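Local coordinates for protein Na Glutathione S-transferase 2 (Necator americanus, PDB 2ON5) that binds glutathione in a two-subunit assembly and, as a hookworm glutathione S-transferase, probably catalyses its conjugation to electrophilic compounds, at residues A92-D97 and E130-F135; G146-D151 and Y155-L160; S173-D176 and I181-H184; A10-A15 and L160-S165; E16-I21 and F65-Y70. One frame throughout, in Å; residues are numbered along the deposited sequence.

In the fold
From the N terminus, 10-15 opens the widest loop, which contact 4 closes 145 residues later at 160-165 by joining the thioredoxin-like domain to the helical one. Nested inside it are three contacts in series. Contact 5 pairs helices 16-25 and 64-75 beside the sheet, contact 1 pairs helices 82-101 and 117-143, and contact 2 folds the loop after 117-143 back onto helix 155-168, sharing Leu160 with contact 4. Contact 3 follows, a short closure onto helix 179-189; no two contacts cross. Helix 155-168 is the common strut: Leu160 packs on Phe132 of contact 1, Leu158 on Ile21 of contact 5, and Thr164 is hydrogen-bonded to Tyr175 of contact 3.

Contact 1: A92-D97 and E130-F135; sequences ADQYKD and EKFFGF. With GSH (glutathione), chain B; EDO (1,2-ethanediol), chain P.
Tyr95 and Phe132 meet where helices 82-101 and 117-143 run side by side in the all-helical C-terminal domain of the glutathione S-transferase fold. The short segments are antiparallel, 172° between directions, with axes 10.6 Å apart. Such spacing leaves room for ring-sized side chains, and the packing is apolar, with no hydrogen bond across it.

Phe132 does most of this work. Its CG stands anti to the backbone N (chi1 176°), a setting that carries the ring over to the other helix, where its CZ lies 3.6 Å from Tyr95 CA. The same CZ comes to the rim of the Tyr95 ring, in its plane, 3.9 Å from CD1. Farther round the Phe132 ring, CE2 is 3.9 Å from Gln94 CG, the two side chains lying alongside one another and pointing opposite ways. Leu160 and Tyr98 give Phe132 further neighbours.

A second packing pair is formed by Phe135 and the amide group of Gln94, whose planes are 83° apart. Beyond this pair lies the second subunit, with its Phe48 against Gln94 and its Pro47 against Phe135.

Asp97 makes a polar contact with a glutathione held by the second subunit, whose Ser64, Gln50 and Trp39 also bind it: the amino group N1 of that glutathione donates to Asp97 OD1 at 2.9 Å and, weakly, to Asp97 OD2 at 3.2 Å.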
# COMPACT_ATOMS: atom_id res chain seq x y z
N ALA A 92 6.55 5.19 1.06
CA ALA A 92 5.37 4.97 1.89
C ALA A 92 5.02 3.49 1.93
O ALA A 92 4.61 2.98 2.97
CB ALA A 92 4.16 5.81 1.36
N ASP A 93 5.17 2.82 0.79
CA ASP A 93 4.91 1.39 0.71
C ASP A 93 5.92 0.59 1.52
O ASP A 93 5.55 -0.40 2.17
CB ASP A 93 4.90 0.90 -0.74
CG ASP A 93 3.53 1.03 -1.40
OD1 ASP A 93 2.57 1.44 -0.72
OD2 ASP A 93 3.43 0.69 -2.60
N GLN A 94 7.18 1.00 1.51
CA GLN A 94 8.18 0.33 2.37
C GLN A 94 7.86 0.52 3.87
O GLN A 94 7.96 -0.43 4.69
CB GLN A 94 9.61 0.80 2.05
CG GLN A 94 10.69 0.03 2.84
CD GLN A 94 10.91 -1.37 2.27
OE1 GLN A 94 10.39 -1.72 1.21
NE2 GLN A 94 11.69 -2.20 2.99
N TYR A 95 7.49 1.74 4.23
CA TYR A 95 6.93 2.04 5.57
C TYR A 95 5.74 1.13 5.96
O TYR A 95 5.67 0.64 7.09
CB TYR A 95 6.50 3.50 5.62
CG TYR A 95 5.79 3.87 6.92
CD1 TYR A 95 6.52 4.07 8.10
CD2 TYR A 95 4.40 3.99 6.97
CE1 TYR A 95 5.85 4.41 9.33
CE2 TYR A 95 3.71 4.33 8.18
CZ TYR A 95 4.45 4.53 9.34
OH TYR A 95 3.82 4.84 10.53
N LYS A 96 4.79 0.95 5.04
CA LYS A 96 3.64 0.08 5.25
C LYS A 96 4.08 -1.37 5.50
O LYS A 96 3.54 -2.02 6.41
CB LYS A 96 2.66 0.13 4.07
CG LYS A 96 1.43 -0.74 4.28
CD LYS A 96 0.45 -0.59 3.13
CE LYS A 96 -0.96 -0.52 3.65
NZ LYS A 96 -1.82 0.16 2.66
N ASP A 97 5.05 -1.86 4.71
CA ASP A 97 5.65 -3.20 4.96
C ASP A 97 6.24 -3.32 6.37
O ASP A 97 6.04 -4.33 7.06
CB ASP A 97 6.76 -3.50 3.92
CG ASP A 97 6.23 -3.83 2.52
OD1 ASP A 97 7.05 -3.94 1.58
OD2 ASP A 97 4.99 -3.98 2.36
N GLU A 130 16.00 -1.84 12.33
CA GLU A 130 17.39 -1.88 11.82
C GLU A 130 17.42 -1.97 10.28
O GLU A 130 18.20 -1.26 9.61
CB GLU A 130 18.17 -3.06 12.45
CG GLU A 130 19.54 -3.32 11.83
CD GLU A 130 20.61 -2.34 12.31
OE1 GLU A 130 20.48 -1.81 13.43
OE2 GLU A 130 21.59 -2.09 11.56
N LYS A 131 16.57 -2.85 9.73
CA LYS A 131 16.44 -3.01 8.27
C LYS A 131 15.79 -1.77 7.69
O LYS A 131 16.30 -1.19 6.74
CB LYS A 131 15.57 -4.22 7.91
CG LYS A 131 16.21 -5.61 8.18
CD LYS A 131 15.21 -6.76 7.92
CE LYS A 131 14.09 -6.78 8.97
NZ LYS A 131 13.02 -7.78 8.63
N PHE A 132 14.65 -1.38 8.27
CA PHE A 132 13.85 -0.29 7.70
C PHE A 132 14.58 1.05 7.70
O PHE A 132 14.69 1.69 6.64
CB PHE A 132 12.49 -0.20 8.39
CG PHE A 132 11.64 0.95 7.91
CD1 PHE A 132 11.13 1.85 8.81
CD2 PHE A 132 11.38 1.13 6.55
CE1 PHE A 132 10.37 2.94 8.38
CE2 PHE A 132 10.59 2.19 6.10
CZ PHE A 132 10.09 3.10 7.02
N PHE A 133 15.11 1.44 8.86
CA PHE A 133 15.84 2.71 9.02
C PHE A 133 17.09 2.71 8.14
O PHE A 133 17.60 3.77 7.76
CB PHE A 133 16.25 2.93 10.48
CG PHE A 133 15.10 3.30 11.42
CD1 PHE A 133 13.77 3.25 11.01
CD2 PHE A 133 15.39 3.71 12.72
CE1 PHE A 133 12.77 3.58 11.91
CE2 PHE A 133 14.38 4.00 13.64
CZ PHE A 133 13.08 3.96 13.23
N GLY A 134 17.61 1.53 7.83
CA GLY A 134 18.76 1.40 6.92
C GLY A 134 18.40 1.87 5.51
O GLY A 134 19.17 2.57 4.87
N PHE A 135 17.22 1.48 5.03
CA PHE A 135 16.75 1.97 3.73
C PHE A 135 16.41 3.46 3.73
O PHE A 135 16.67 4.15 2.76
CB PHE A 135 15.58 1.13 3.20
CG PHE A 135 15.94 -0.32 2.98
CD1 PHE A 135 15.23 -1.33 3.61
CD2 PHE A 135 17.00 -0.67 2.16
CE1 PHE A 135 15.57 -2.69 3.41
CE2 PHE A 135 17.35 -2.02 1.96
CZ PHE A 135 16.62 -3.03 2.59
N1 GSH B . 5.47 -4.53 -0.80
CA1 GSH B . 5.94 -5.54 -1.77
C1 GSH B . 5.74 -5.00 -3.18
O11 GSH B . 6.61 -4.86 -4.06
O12 GSH B . 4.58 -4.69 -3.46
CB1 GSH B . 7.33 -6.09 -1.38
CG1 GSH B . 8.17 -6.73 -2.48
CD1 GSH B . 8.47 -8.20 -2.21
OE1 GSH B . 7.95 -8.88 -1.09
N2 GSH B . 9.25 -8.80 -3.11
CA2 GSH B . 9.65 -10.20 -3.01
C2 GSH B . 11.14 -10.39 -2.84
O2 GSH B . 12.02 -9.44 -3.35
CB2 GSH B . 9.19 -10.86 -4.29
SG2 GSH B . 7.44 -11.30 -4.23
N3 GSH B . 11.57 -11.49 -2.20
CA3 GSH B . 12.97 -11.88 -2.19
C3 GSH B . 13.79 -11.27 -1.07
O31 GSH B . 15.03 -11.51 -1.00
O32 GSH B . 13.28 -10.53 -0.21
C1 EDO P . 0.55 3.26 10.10
O1 EDO P . 1.61 3.96 10.71
C2 EDO P . 0.63 3.45 8.59
O2 EDO P . 0.83 2.18 8.01

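Contact 2: G146-D151 and Y155-L160; sequences GYLVGD and YADLCL
The irregular loop 146-151 passes beside the first turns of helix 155-168, and the backbones come nearest at Leu148 and Asp157, CA to CA 6.2 Å.

Asp157 is the polar centre. Its CG lies anti to the carbonyl carbon (chi1 -64°), which swings the carboxylate towards the loop. There OD2 accepts from Leu148 N at 2.9 Å with an N-H...O angle of 164°, although the position of OD2 is less certain because it sits too near His184. The other oxygen, OD1, accepts a hydrogen bond from a water 2.6 Å away; that water in turn accepts from Val149 N at 2.9 Å, so two successive loop amides are tied to one carboxylate. Tyr147 CB packs 3.7 Å from Asp157 OD1.

Next to the carboxylate, the Leu148 side chain makes the apolar part of the contact. Its CD1 lies 4.0 Å from Leu160 CD2, the two leucines set crosswise, and Leu148 also packs on Met136 and Leu140.

Asp157 OD1 also accepts a hydrogen bond from Thr154 N, so the side chain of the third helical residue reaches back to the amide of the N-cap. Together with the Thr-x-x-Asp sequence, this is consistent with the conserved N-capping box of glutathione S-transferases.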
# COMPACT_ATOMS: atom_id res chain seq x y z
N GLY A 146 17.30 16.48 3.88
CA GLY A 146 16.77 16.26 5.22
C GLY A 146 15.42 15.60 5.15
O GLY A 146 14.92 15.11 6.16
N TYR A 147 14.83 15.56 3.94
CA TYR A 147 13.57 14.85 3.70
C TYR A 147 13.82 13.58 2.88
O TYR A 147 14.85 13.44 2.20
CB TYR A 147 12.53 15.75 3.00
CG TYR A 147 12.18 17.03 3.74
CD1 TYR A 147 12.58 18.27 3.24
CD2 TYR A 147 11.48 17.00 4.94
CE1 TYR A 147 12.28 19.45 3.91
CE2 TYR A 147 11.17 18.16 5.62
CZ TYR A 147 11.57 19.39 5.11
OH TYR A 147 11.25 20.56 5.81
N LEU A 148 12.85 12.66 2.92
CA LEU A 148 13.07 11.33 2.34
C LEU A 148 13.17 11.39 0.81
O LEU A 148 14.01 10.71 0.21
CB LEU A 148 12.00 10.35 2.80
CG LEU A 148 12.05 10.05 4.30
CD1 LEU A 148 10.69 9.47 4.71
CD2 LEU A 148 13.22 9.08 4.62
N VAL A 149 12.33 12.23 0.19
CA VAL A 149 12.33 12.37 -1.27
C VAL A 149 12.24 13.86 -1.63
O VAL A 149 11.35 14.56 -1.15
CB VAL A 149 11.18 11.62 -1.96
CG1 VAL A 149 11.30 11.70 -3.48
CG2 VAL A 149 11.15 10.14 -1.54
N GLY A 150 13.16 14.34 -2.46
CA GLY A 150 13.10 15.73 -2.89
C GLY A 150 13.48 16.72 -1.80
O GLY A 150 14.07 16.35 -0.76
N ASP A 151 13.13 17.99 -2.02
CA ASP A 151 13.63 19.08 -1.21
C ASP A 151 12.58 19.60 -0.25
O ASP A 151 12.87 20.48 0.55
CB ASP A 151 14.13 20.23 -2.11
CG ASP A 151 15.37 19.87 -2.93
OD1 ASP A 151 15.58 20.48 -4.00
OD2 ASP A 151 16.16 19.00 -2.50
N TYR A 155 4.04 13.33 2.38
CA TYR A 155 3.33 12.47 3.34
C TYR A 155 4.19 11.30 3.83
O TYR A 155 3.95 10.75 4.92
CB TYR A 155 1.95 12.03 2.82
CG TYR A 155 1.98 10.96 1.76
CD1 TYR A 155 1.94 9.62 2.13
CD2 TYR A 155 2.03 11.28 0.40
CE1 TYR A 155 1.97 8.61 1.17
CE2 TYR A 155 2.06 10.25 -0.58
CZ TYR A 155 2.04 8.92 -0.17
OH TYR A 155 2.08 7.89 -1.07
N ALA A 156 5.19 10.90 3.05
CA ALA A 156 6.09 9.86 3.52
C ALA A 156 6.91 10.37 4.74
O ALA A 156 7.12 9.61 5.69
CB ALA A 156 7.01 9.37 2.39
N ASP A 157 7.35 11.63 4.70
CA ASP A 157 8.02 12.26 5.86
C ASP A 157 7.11 12.24 7.10
O ASP A 157 7.56 11.92 8.21
CB ASP A 157 8.43 13.69 5.54
CG ASP A 157 9.47 13.75 4.44
OD1 ASP A 157 9.16 14.37 3.39
OD2 ASP A 157 10.56 13.13 4.62
N LEU A 158 5.84 12.56 6.89
CA LEU A 158 4.91 12.68 7.99
C LEU A 158 4.73 11.32 8.62
O LEU A 158 4.76 11.21 9.84
CB LEU A 158 3.56 13.27 7.52
CG LEU A 158 3.58 14.70 6.91
CD1 LEU A 158 2.21 15.16 6.37
CD2 LEU A 158 4.11 15.72 7.92
N CYS A 159 4.59 10.28 7.77
CA CYS A 159 4.46 8.89 8.27
C CYS A 159 5.66 8.52 9.13
O CYS A 159 5.49 8.02 10.25
CB CYS A 159 4.32 7.87 7.13
SG CYS A 159 2.72 7.97 6.28
N LEU A 160 6.87 8.72 8.60
CA LEU A 160 8.06 8.31 9.36
C LEU A 160 8.28 9.11 10.66
O LEU A 160 8.55 8.50 11.73
CB LEU A 160 9.32 8.34 8.48
CG LEU A 160 10.59 7.83 9.15
CD1 LEU A 160 10.50 6.34 9.47
CD2 LEU A 160 11.80 8.19 8.28
O HOH W 1 9.88 13.50 1.04

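Contact 3: S173-D176 and I181-H184; sequences SIYD and IKAH
Residues 173-175 form part of a 3-10 turn that leads, through a short loop, into helix 179-189, and the two segments come nearest at Tyr175 and Lys182, whose CA atoms are 6.1 Å apart.

Tyr175 presents a ring face to the helix. The lysine backbone is close against it, with Lys182 CA over the face and Lys182 N 3.4 Å from Tyr175 CD2. Lys182 CB sits over that face too, 3.8 Å from the ring centroid and 17° off the normal, which meets the geometry of a CH-pi contact. Beyond it the lysine chain runs on fully extended across the tyrosine, with CG 3.7 Å from Tyr175 CD1 and CD 3.8 Å from the same atom. The anti setting of Lys182 CG to its backbone N (chi1 -162°) starts the chain along this path. On the opposite face lies Ile174 CG2, 4.1 Å above the plane towards the rim, so the ring is held between neighbours on both faces. Ile181 adds a lighter touch, CG2 to Tyr175 CE2 at 4.1 Å.

The ring's polar end is secured separately, by a hydrogen bond between Tyr175 OH and Thr164 OG1 of helix 155-168.

No hydrogen bond or ion pair joins the two segments, so the contact probably rests mainly on apolar packing and CH-pi attraction.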
# COMPACT_ATOMS: atom_id res chain seq x y z
N SER A 173 15.30 4.48 22.77
CA SER A 173 16.41 3.78 22.15
C SER A 173 16.10 3.35 20.71
O SER A 173 16.96 2.82 20.02
CB SER A 173 16.83 2.56 22.97
OG SER A 173 15.87 1.53 22.92
N ILE A 174 14.87 3.59 20.25
CA ILE A 174 14.56 3.30 18.85
C ILE A 174 15.56 4.01 17.91
O ILE A 174 15.90 3.52 16.84
CB ILE A 174 13.09 3.65 18.49
CG1 ILE A 174 12.76 3.10 17.08
CG2 ILE A 174 12.81 5.16 18.66
CD1 ILE A 174 11.37 3.47 16.59
N TYR A 175 16.05 5.17 18.34
CA TYR A 175 16.96 5.94 17.49
C TYR A 175 18.45 5.52 17.57
O TYR A 175 19.26 6.02 16.79
CB TYR A 175 16.84 7.43 17.79
CG TYR A 175 15.52 8.08 17.38
CD1 TYR A 175 14.76 8.73 18.32
CD2 TYR A 175 15.08 8.07 16.05
CE1 TYR A 175 13.55 9.35 17.98
CE2 TYR A 175 13.88 8.70 15.69
CZ TYR A 175 13.12 9.33 16.66
OH TYR A 175 11.93 9.98 16.35
N ASP A 176 18.79 4.64 18.50
CA ASP A 176 20.17 4.15 18.64
C ASP A 176 20.68 3.61 17.32
O ASP A 176 20.05 2.74 16.69
CB ASP A 176 20.25 3.01 19.67
CG ASP A 176 20.11 3.48 21.11
OD1 ASP A 176 19.86 4.68 21.37
OD2 ASP A 176 20.24 2.60 21.99
N ILE A 181 17.68 9.51 11.49
CA ILE A 181 16.23 9.29 11.61
C ILE A 181 15.67 10.17 12.72
O ILE A 181 14.62 10.76 12.55
CB ILE A 181 15.88 7.77 11.81
CG1 ILE A 181 16.59 6.90 10.74
CG2 ILE A 181 14.37 7.56 11.80
CD1 ILE A 181 16.15 7.22 9.29
N LYS A 182 16.41 10.29 13.83
CA LYS A 182 16.07 11.31 14.83
C LYS A 182 16.09 12.73 14.28
O LYS A 182 15.16 13.52 14.55
CB LYS A 182 16.97 11.21 16.07
CG LYS A 182 16.41 11.93 17.28
CD LYS A 182 17.21 11.60 18.53
CE LYS A 182 16.58 12.24 19.76
NZ LYS A 182 17.34 11.88 21.03
N ALA A 183 17.13 13.08 13.52
CA ALA A 183 17.23 14.40 12.92
C ALA A 183 16.01 14.66 12.03
O ALA A 183 15.44 15.74 12.04
CB ALA A 183 18.53 14.53 12.09
N HIS A 184 15.63 13.65 11.26
CA HIS A 184 14.47 13.73 10.38
C HIS A 184 13.18 14.00 11.14
O HIS A 184 12.41 14.91 10.77
CB HIS A 184 14.37 12.46 9.52
CG HIS A 184 13.08 12.34 8.78
ND1 HIS A 184 12.90 12.88 7.52
CD2 HIS A 184 11.88 11.80 9.13
CE1 HIS A 184 11.66 12.63 7.11
NE2 HIS A 184 11.03 11.97 8.07

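Contact 4: A10-A15 and L160-S165; sequences AGRGLA and LAEHTS. With GSH (glutathione), chain V; EDO (1,2-ethanediol), chain O.
Arg12 reaches from the loop after strand 4-9 to Glu162 on helix 155-168, and most of its length skirts one carboxylate oxygen. CB starts 4.0 Å from Glu162 OE2, and CG stays at 4.1 Å. At CD the approach tightens to 3.4 Å from OE2. The chain then bends (chi3 -72°); NE and CZ pass 4.3 and 4.2 Å from OE2, and the guanidinium is turned back so that NH1 points at the same oxygen: NH1 to Glu162 OE2 is 3.2 Å, with an N-H...O angle of 163°. This is a salt bridge made at the guanidinium edge, OE2 lying in its plane, while the donor comes nearly along the C-O axis. The planes of the two groups are turned 55° apart, and a single NH1 bond joins them, with OE1 directed to Arg201 NH2. At the far tip, NH2 turns to Thr204 O of the C-terminal tail.

Glu16 packs against Glu162 and shares Arg201, so the two arginines may offset the closeness of two carboxylates.

Two residues along the loop, Leu14 CD1 touches the glutathione sulfur SG2 at 3.5 Å. The salt bridge joins the thioredoxin-like domain to the helical domain, and the same loop lines the glutathione site (G site) of this transferase.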
# COMPACT_ATOMS: atom_id res chain seq x y z
N ALA A 10 -9.97 7.10 18.76
CA ALA A 10 -9.40 8.12 19.64
C ALA A 10 -7.92 7.81 19.84
O ALA A 10 -7.49 7.30 20.90
CB ALA A 10 -10.15 8.15 21.00
N GLY A 11 -7.14 8.07 18.80
CA GLY A 11 -5.73 7.77 18.85
C GLY A 11 -5.07 8.31 17.61
O GLY A 11 -5.74 8.74 16.65
N ARG A 12 -3.74 8.28 17.62
CA ARG A 12 -2.99 8.74 16.45
C ARG A 12 -3.02 7.69 15.34
O ARG A 12 -3.68 7.90 14.32
CB ARG A 12 -1.56 9.14 16.84
CG ARG A 12 -1.55 10.50 17.56
CD ARG A 12 -0.25 10.69 18.29
NE ARG A 12 -0.17 9.82 19.48
CZ ARG A 12 0.72 8.85 19.64
NH1 ARG A 12 1.62 8.61 18.69
NH2 ARG A 12 0.73 8.13 20.76
N GLY A 13 -2.35 6.56 15.57
CA GLY A 13 -2.43 5.39 14.67
C GLY A 13 -2.35 5.73 13.18
O GLY A 13 -1.55 6.56 12.76
N LEU A 14 -3.22 5.11 12.39
CA LEU A 14 -3.20 5.30 10.93
C LEU A 14 -3.75 6.64 10.45
O LEU A 14 -3.53 7.01 9.29
CB LEU A 14 -4.02 4.20 10.25
CG LEU A 14 -3.73 2.73 10.52
CD1 LEU A 14 -4.74 1.90 9.80
CD2 LEU A 14 -2.32 2.36 10.06
N ALA A 15 -4.51 7.33 11.29
CA ALA A 15 -5.11 8.62 10.91
C ALA A 15 -4.15 9.80 11.04
O ALA A 15 -4.33 10.82 10.38
CB ALA A 15 -6.35 8.89 11.75
N LEU A 160 6.87 8.72 8.60
CA LEU A 160 8.06 8.31 9.36
C LEU A 160 8.28 9.11 10.66
O LEU A 160 8.55 8.50 11.73
CB LEU A 160 9.32 8.34 8.48
CG LEU A 160 10.59 7.83 9.15
CD1 LEU A 160 10.50 6.34 9.47
CD2 LEU A 160 11.80 8.19 8.28
N ALA A 161 8.24 10.44 10.57
CA ALA A 161 8.44 11.33 11.74
C ALA A 161 7.42 11.01 12.83
O ALA A 161 7.74 10.92 14.04
CB ALA A 161 8.32 12.82 11.32
N GLU A 162 6.17 10.81 12.42
CA GLU A 162 5.10 10.47 13.39
C GLU A 162 5.36 9.12 14.07
O GLU A 162 5.30 9.02 15.29
CB GLU A 162 3.71 10.51 12.74
CG GLU A 162 2.55 10.07 13.63
CD GLU A 162 2.49 10.79 14.97
OE1 GLU A 162 2.66 12.03 15.02
OE2 GLU A 162 2.21 10.12 15.96
N HIS A 163 5.68 8.10 13.28
CA HIS A 163 5.98 6.80 13.84
C HIS A 163 7.14 6.86 14.80
O HIS A 163 7.02 6.43 15.97
CB HIS A 163 6.31 5.76 12.74
CG HIS A 163 6.78 4.46 13.32
ND1 HIS A 163 8.09 4.05 13.27
CD2 HIS A 163 6.11 3.53 14.03
CE1 HIS A 163 8.21 2.90 13.90
NE2 HIS A 163 7.02 2.56 14.39
N THR A 164 8.29 7.34 14.32
CA THR A 164 9.49 7.25 15.15
C THR A 164 9.36 8.06 16.44
O THR A 164 9.72 7.57 17.53
CB THR A 164 10.78 7.64 14.42
OG1 THR A 164 10.74 9.02 14.04
CG2 THR A 164 10.98 6.77 13.18
N SER A 165 8.81 9.27 16.33
CA SER A 165 8.64 10.14 17.50
C SER A 165 7.66 9.53 18.49
O SER A 165 7.85 9.62 19.73
CB SER A 165 8.19 11.54 17.08
OG SER A 165 6.86 11.53 16.58
N1 GSH V . -4.73 -0.99 5.06
CA1 GSH V . -5.18 -0.41 6.35
C1 GSH V . -5.20 1.11 6.25
O11 GSH V . -4.07 1.62 6.07
O12 GSH V . -6.22 1.85 6.34
CB1 GSH V . -6.47 -1.05 6.88
CG1 GSH V . -7.12 -0.28 8.02
CD1 GSH V . -7.22 -1.05 9.33
OE1 GSH V . -6.45 -2.21 9.60
N2 GSH V . -8.10 -0.51 10.17
CA2 GSH V . -8.14 -0.61 11.63
C2 GSH V . -9.55 -0.95 12.08
O2 GSH V . -10.69 -0.60 11.31
CB2 GSH V . -7.70 0.71 12.24
SG2 GSH V . -6.00 0.76 12.89
N3 GSH V . -9.67 -1.62 13.22
CA3 GSH V . -10.96 -2.11 13.66
C3 GSH V . -11.59 -3.20 12.82
O31 GSH V . -10.94 -3.77 11.91
O32 GSH V . -12.77 -3.56 13.02
C1 EDO O . -0.44 6.18 6.84
O1 EDO O . -1.30 5.35 7.63
C2 EDO O . -1.29 7.11 5.98
O2 EDO O . -2.09 7.86 6.89

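Contact 5: E16-I21 and F65-Y70; sequences EPIRQI and FAIARY
Ile18 and Ile21, one turn apart on helix 16-25, are the bumps that fit against Ile67 and Ala68 of helix 64-75. The two short segments run nearly parallel, 14° between directions, with axes 9.4 Å apart. Ala68 is where the backbones come nearest, its CA 5.4 Å from that of Ile18, consistent with its small side chain.

Ile18 fills a hollow formed by Ile67 and Ala68, with Leu71 of the same helix also bordering it. Its CD1 presses on Ile67 CG2 at 3.7 Å, the two isoleucines nearly perpendicular, while its CG1 lies 4.3 Å from Ala68 CB. CG2 of Ile67 meets this branch because it stands anti to its own backbone N. One turn on, Ile21 puts CD1 beside the same alanine, 3.9 Å from its CB and 3.4 Å from its carbonyl O. Leu71, Ser72 and Phe75 wall Ile21 further. All four residues are buried, and no hydrogen bond crosses the contact.

Away from this interface Arg19 NH1 bridges Glu16 OE1 (3.0 Å) and reaches Gly11 O.

Two near-parallel helices, following strands 4-9 and 59-62 and packed together beside the mixed sheet, are characteristic of the thioredoxin-like domain of glutathione S-transferases.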
# COMPACT_ATOMS: atom_id res chain seq x y z
N GLU A 16 -3.15 9.68 11.91
CA GLU A 16 -2.38 10.84 12.30
C GLU A 16 -1.67 11.61 11.15
O GLU A 16 -1.77 12.85 11.08
CB GLU A 16 -1.45 10.52 13.45
CG GLU A 16 -0.70 11.73 14.02
CD GLU A 16 -1.60 12.85 14.57
OE1 GLU A 16 -2.79 12.62 14.86
OE2 GLU A 16 -1.08 13.95 14.75
N PRO A 17 -1.00 10.89 10.23
CA PRO A 17 -0.42 11.65 9.10
C PRO A 17 -1.47 12.42 8.28
O PRO A 17 -1.15 13.46 7.74
CB PRO A 17 0.25 10.56 8.24
CG PRO A 17 0.54 9.42 9.25
CD PRO A 17 -0.65 9.46 10.17
N ILE A 18 -2.70 11.91 8.22
CA ILE A 18 -3.79 12.57 7.47
C ILE A 18 -4.19 13.85 8.21
O ILE A 18 -4.35 14.93 7.61
CB ILE A 18 -5.01 11.63 7.32
CG1 ILE A 18 -4.69 10.45 6.38
CG2 ILE A 18 -6.25 12.39 6.83
CD1 ILE A 18 -5.50 9.17 6.74
N ARG A 19 -4.33 13.73 9.52
CA ARG A 19 -4.59 14.93 10.33
C ARG A 19 -3.47 15.99 10.12
O ARG A 19 -3.72 17.19 10.21
CB ARG A 19 -4.72 14.59 11.81
CG ARG A 19 -5.82 13.60 12.13
CD ARG A 19 -6.12 13.57 13.64
NE ARG A 19 -7.03 12.49 14.00
CZ ARG A 19 -6.66 11.37 14.62
NH1 ARG A 19 -5.38 11.18 14.89
NH2 ARG A 19 -7.57 10.45 14.93
N GLN A 20 -2.25 15.52 9.88
CA GLN A 20 -1.11 16.45 9.77
C GLN A 20 -1.07 17.07 8.39
O GLN A 20 -0.61 18.18 8.24
CB GLN A 20 0.23 15.78 10.12
CG GLN A 20 0.29 15.49 11.64
CD GLN A 20 1.51 14.71 12.09
OE1 GLN A 20 1.57 14.24 13.24
NE2 GLN A 20 2.49 14.54 11.20
N ILE A 21 -1.55 16.34 7.39
CA ILE A 21 -1.74 16.93 6.05
C ILE A 21 -2.74 18.10 6.14
O ILE A 21 -2.48 19.19 5.59
CB ILE A 21 -2.22 15.90 5.04
CG1 ILE A 21 -1.09 14.88 4.76
CG2 ILE A 21 -2.75 16.63 3.76
CD1 ILE A 21 -1.56 13.57 4.03
N PHE A 65 -3.51 5.12 3.31
CA PHE A 65 -2.59 5.62 2.26
C PHE A 65 -3.31 6.21 1.06
O PHE A 65 -2.83 7.18 0.48
CB PHE A 65 -1.58 4.56 1.82
CG PHE A 65 -0.61 4.14 2.92
CD1 PHE A 65 -0.98 3.19 3.88
CD2 PHE A 65 0.63 4.75 3.04
CE1 PHE A 65 -0.08 2.81 4.93
CE2 PHE A 65 1.54 4.38 4.05
CZ PHE A 65 1.19 3.41 5.00
N ALA A 66 -4.45 5.62 0.67
CA ALA A 66 -5.24 6.21 -0.41
C ALA A 66 -5.71 7.61 0.01
O ALA A 66 -5.67 8.57 -0.77
CB ALA A 66 -6.41 5.33 -0.79
N ILE A 67 -6.14 7.73 1.26
CA ILE A 67 -6.56 9.02 1.80
C ILE A 67 -5.38 9.99 1.87
O ILE A 67 -5.52 11.15 1.48
CB ILE A 67 -7.19 8.86 3.22
CG1 ILE A 67 -8.49 8.05 3.11
CG2 ILE A 67 -7.46 10.28 3.83
CD1 ILE A 67 -8.95 7.42 4.48
N ALA A 68 -4.25 9.55 2.42
CA ALA A 68 -3.09 10.43 2.55
C ALA A 68 -2.66 10.97 1.18
O ALA A 68 -2.38 12.16 1.04
CB ALA A 68 -1.90 9.72 3.24
N ARG A 69 -2.60 10.08 0.19
CA ARG A 69 -2.10 10.47 -1.16
C ARG A 69 -3.09 11.45 -1.82
O ARG A 69 -2.68 12.45 -2.41
CB ARG A 69 -1.95 9.25 -2.07
CG ARG A 69 -1.36 9.55 -3.49
CD ARG A 69 -1.13 8.26 -4.32
NE ARG A 69 -0.30 7.35 -3.55
CZ ARG A 69 -0.73 6.28 -2.88
NH1 ARG A 69 -2.00 5.89 -2.94
NH2 ARG A 69 0.13 5.59 -2.15
N TYR A 70 -4.37 11.12 -1.74
CA TYR A 70 -5.43 11.99 -2.30
C TYR A 70 -5.34 13.46 -1.80
O TYR A 70 -5.33 14.41 -2.59
CB TYR A 70 -6.81 11.40 -1.98
CG TYR A 70 -7.95 12.31 -2.43
CD1 TYR A 70 -8.18 12.53 -3.79
CD2 TYR A 70 -8.74 13.00 -1.50
CE1 TYR A 70 -9.18 13.37 -4.24
CE2 TYR A 70 -9.79 13.85 -1.93
CZ TYR A 70 -9.98 14.05 -3.30
OH TYR A 70 -10.97 14.89 -3.76